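Local coordinates for protein DNA polymerase III, beta subunit (Eubacterium rectale, PDB 3T0P) that probably forms a ring-shaped head-to-tail dimer around DNA that tethers DNA polymerases and other proteins and makes synthesis processive, at residues T255-N260 with L339-P344. Sequence-based numbering, arbitrary orientation.
Sequences TKVRIN and LYMVNP
The carbonyl oxygen of Leu-339 accepts a hydrogen bond from Val-257 N, at 2.8 Å and 163° at the hydrogen, and also receives a weaker CA-H...O contact from Lys-256, whose CA lies 3.3 Å from that oxygen. Leu-339 N donates in return to Val-257 O, and Thr-255 and Met-341 repeat the reciprocal pair at the far end, so the two hydrogen-bonded pairs flank the non-hydrogen-bonded pair Lys-256 and Tyr-340. Strands 255-260 and 336-341 belong to the C-terminal domain of the sliding clamp and are neighbours in an antiparallel sheet that runs on into strands of the central domain, with strand 310-313 on the outer side of 255-260. On one face the extended Lys-256 chain, its CG anti to the backbone N (chi1 -178°), runs alongside the Tyr-340 ring; Lys-256 CG lies 3.5 Å from Tyr-340 CE2, and Lys-256 CE lies against Tyr-340 OH at 3.3 Å. The Tyr-340 ring also meets that of Tyr-253 edge-to-face. With Tyr-340 cut back to an alanine, the lysine methylenes would probably lose the ring they lie along, and Tyr-253 its edge-to-face partner. On the opposite face, buried Val-257 CG2 meets the selenomethionine Met-341 at CE (3.9 Å), and Ile-259 CG2 touches Leu-339 CD1, with Met-292 of strand 291-297 packing against Val-257, Ile-259 and Leu-339.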
ATOM      1  N   THR B 255     -30.352 -21.207 -21.581  1.00 50.46           N
ATOM      2  CA  THR B 255     -30.239 -21.329 -20.128  1.00 49.46           C
ATOM      3  C   THR B 255     -30.244 -19.946 -19.490  1.00 51.93           C
ATOM      4  O   THR B 255     -29.526 -19.055 -19.944  1.00 50.63           O
ATOM      5  CB  THR B 255     -28.932 -22.089 -19.755  1.00 55.16           C
ATOM      6  OG1 THR B 255     -28.790 -23.278 -20.553  1.00 50.44           O
ATOM      7  CG2 THR B 255     -28.830 -22.418 -18.254  1.00 51.06           C
ATOM      8  N   LYS B 256     -31.028 -19.778 -18.418  1.00 48.84           N
ATOM      9  CA  LYS B 256     -31.059 -18.553 -17.629  1.00 47.60           C
ATOM     10  C   LYS B 256     -30.841 -18.933 -16.173  1.00 52.25           C
ATOM     11  O   LYS B 256     -31.525 -19.817 -15.658  1.00 53.49           O
ATOM     12  CB  LYS B 256     -32.375 -17.783 -17.819  1.00 51.37           C
ATOM     13  CG  LYS B 256     -32.418 -16.474 -17.034  1.00 57.89           C
ATOM     14  CD  LYS B 256     -33.807 -15.893 -16.978  1.00 71.54           C
ATOM     15  CE  LYS B 256     -33.853 -14.679 -16.091  1.00 78.22           C
ATOM     16  NZ  LYS B 256     -35.158 -13.986 -16.201  1.00 92.26           N
ATOM     17  N   VAL B 257     -29.879 -18.287 -15.519  1.00 48.58           N
ATOM     18  CA  VAL B 257     -29.535 -18.579 -14.124  1.00 47.31           C
ATOM     19  C   VAL B 257     -29.710 -17.333 -13.269  1.00 50.19           C
ATOM     20  O   VAL B 257     -29.163 -16.282 -13.583  1.00 49.22           O
ATOM     21  CB  VAL B 257     -28.080 -19.159 -14.007  1.00 48.22           C
ATOM     22  CG1 VAL B 257     -27.643 -19.312 -12.560  1.00 46.64           C
ATOM     23  CG2 VAL B 257     -27.966 -20.493 -14.742  1.00 47.70           C
ATOM     24  N   ARG B 258     -30.457 -17.463 -12.183  1.00 46.98           N
ATOM     25  CA  ARG B 258     -30.585 -16.395 -11.203  1.00 46.23           C
ATOM     26  C   ARG B 258     -29.737 -16.872 -10.028  1.00 48.63           C
ATOM     27  O   ARG B 258     -29.968 -17.979  -9.544  1.00 47.75           O
ATOM     28  CB  ARG B 258     -32.071 -16.142 -10.839  1.00 49.26           C
ATOM     29  CG  ARG B 258     -32.311 -14.974  -9.867  1.00 58.88           C
ATOM     30  CD  ARG B 258     -32.740 -13.706 -10.572  1.00 77.24           C
ATOM     31  NE  ARG B 258     -32.758 -12.547  -9.673  1.00 87.87           N
ATOM     32  CZ  ARG B 258     -33.149 -11.323 -10.020  1.00 97.02           C
ATOM     33  NH1 ARG B 258     -33.569 -11.078 -11.255  1.00 89.85           N
ATOM     34  NH2 ARG B 258     -33.135 -10.338  -9.132  1.00 76.98           N
ATOM     35  N   ILE B 259     -28.715 -16.076  -9.621  1.00 42.78           N
ATOM     36  CA  ILE B 259     -27.786 -16.437  -8.567  1.00 40.54           C
ATOM     37  C   ILE B 259     -27.448 -15.205  -7.738  1.00 45.79           C
ATOM     38  O   ILE B 259     -27.379 -14.098  -8.269  1.00 47.29           O
ATOM     39  CB  ILE B 259     -26.503 -17.065  -9.219  1.00 42.58           C
ATOM     40  CG1 ILE B 259     -25.492 -17.650  -8.174  1.00 41.52           C
ATOM     41  CG2 ILE B 259     -25.804 -16.098 -10.224  1.00 41.45           C
ATOM     42  CD1 ILE B 259     -24.405 -18.511  -8.783  1.00 42.09           C
ATOM     43  N   ASN B 260     -27.190 -15.404  -6.446  1.00 41.03           N
ATOM     44  CA  ASN B 260     -26.764 -14.342  -5.552  1.00 39.00           C
ATOM     45  C   ASN B 260     -25.353 -13.879  -6.000  1.00 41.41           C
ATOM     46  O   ASN B 260     -24.440 -14.696  -6.130  1.00 39.80           O
ATOM     47  CB  ASN B 260     -26.794 -14.854  -4.103  1.00 35.71           C
ATOM     48  CG  ASN B 260     -26.290 -13.837  -3.108  1.00 48.70           C
ATOM     49  OD1 ASN B 260     -25.093 -13.641  -2.942  1.00 46.36           O
ATOM     50  ND2 ASN B 260     -27.189 -13.124  -2.473  1.00 47.71           N
ATOM     51  N   LEU B 339     -27.682 -14.752 -15.402  1.00 45.50           N
ATOM     52  CA  LEU B 339     -26.701 -15.248 -16.366  1.00 44.62           C
ATOM     53  C   LEU B 339     -27.478 -15.885 -17.520  1.00 49.09           C
ATOM     54  O   LEU B 339     -28.413 -16.627 -17.259  1.00 50.23           O
ATOM     55  CB  LEU B 339     -25.715 -16.241 -15.730  1.00 43.60           C
ATOM     56  CG  LEU B 339     -25.075 -15.834 -14.380  1.00 47.07           C
ATOM     57  CD1 LEU B 339     -24.325 -17.003 -13.769  1.00 45.73           C
ATOM     58  CD2 LEU B 339     -24.159 -14.623 -14.508  1.00 47.76           C
ATOM     59  N   TYR B 340     -27.151 -15.543 -18.778  1.00 44.09           N
ATOM     60  CA  TYR B 340     -27.819 -16.074 -19.964  1.00 44.71           C
ATOM     61  C   TYR B 340     -26.818 -16.806 -20.808  1.00 49.81           C
ATOM     62  O   TYR B 340     -25.764 -16.251 -21.138  1.00 47.96           O
ATOM     63  CB  TYR B 340     -28.486 -14.943 -20.799  1.00 46.01           C
ATOM     64  CG  TYR B 340     -29.571 -14.201 -20.058  1.00 48.26           C
ATOM     65  CD1 TYR B 340     -29.269 -13.109 -19.252  1.00 50.27           C
ATOM     66  CD2 TYR B 340     -30.884 -14.640 -20.094  1.00 51.42           C
ATOM     67  CE1 TYR B 340     -30.261 -12.433 -18.549  1.00 53.05           C
ATOM     68  CE2 TYR B 340     -31.887 -13.974 -19.400  1.00 53.84           C
ATOM     69  CZ  TYR B 340     -31.574 -12.866 -18.633  1.00 63.87           C
ATOM     70  OH  TYR B 340     -32.572 -12.216 -17.955  1.00 66.67           O
HETATM   71  N   MSE B 341     -27.145 -18.048 -21.186  1.00 47.89           N
HETATM   72  CA  MSE B 341     -26.232 -18.858 -21.992  1.00 48.14           C
HETATM   73  C   MSE B 341     -26.953 -19.535 -23.101  1.00 52.95           C
HETATM   74  O   MSE B 341     -28.124 -19.861 -22.944  1.00 53.89           O
HETATM   75  CB  MSE B 341     -25.554 -19.940 -21.111  1.00 49.54           C
HETATM   76  CG  MSE B 341     -24.336 -19.453 -20.387  1.00 56.21           C
HETATM   77 SE   MSE B 341     -24.270 -20.027 -18.527  0.75 63.38          SE
HETATM   78  CE  MSE B 341     -26.044 -19.243 -17.931  1.00 58.41           C
ATOM     79  N   VAL B 342     -26.231 -19.874 -24.167  1.00 51.97           N
ATOM     80  CA  VAL B 342     -26.781 -20.691 -25.253  1.00 53.47           C
ATOM     81  C   VAL B 342     -26.153 -22.065 -25.159  1.00 58.82           C
ATOM     82  O   VAL B 342     -26.866 -23.061 -25.004  1.00 60.50           O
ATOM     83  CB  VAL B 342     -26.604 -20.088 -26.670  1.00 57.65           C
ATOM     84  CG1 VAL B 342     -27.143 -21.053 -27.729  1.00 58.82           C
ATOM     85  CG2 VAL B 342     -27.290 -18.743 -26.785  1.00 56.66           C
ATOM     86  N   ASN B 343     -24.810 -22.121 -25.247  1.00 54.00           N
ATOM     87  CA  ASN B 343     -24.068 -23.375 -25.229  1.00 53.52           C
ATOM     88  C   ASN B 343     -22.628 -23.148 -24.695  1.00 54.67           C
ATOM     89  O   ASN B 343     -22.203 -21.991 -24.556  1.00 54.35           O
ATOM     90  CB  ASN B 343     -24.091 -24.016 -26.640  1.00 53.39           C
ATOM     91  CG  ASN B 343     -23.421 -23.220 -27.718  1.00 72.12           C
ATOM     92  OD1 ASN B 343     -22.230 -22.879 -27.630  1.00 61.61           O
ATOM     93  ND2 ASN B 343     -24.161 -22.952 -28.786  1.00 63.49           N
ATOM     94  N   PRO B 344     -21.856 -24.234 -24.422  1.00 49.50           N
ATOM     95  CA  PRO B 344     -20.514 -24.060 -23.819  1.00 47.43           C
ATOM     96  C   PRO B 344     -19.471 -23.308 -24.660  1.00 53.83           C
ATOM     97  O   PRO B 344     -18.401 -22.982 -24.143  1.00 51.79           O
ATOM     98  CB  PRO B 344     -20.055 -25.496 -23.567  1.00 48.22           C
ATOM     99  CG  PRO B 344     -21.320 -26.269 -23.443  1.00 53.52           C
ATOM    100  CD  PRO B 344     -22.223 -25.663 -24.476  1.00 50.21           C
TER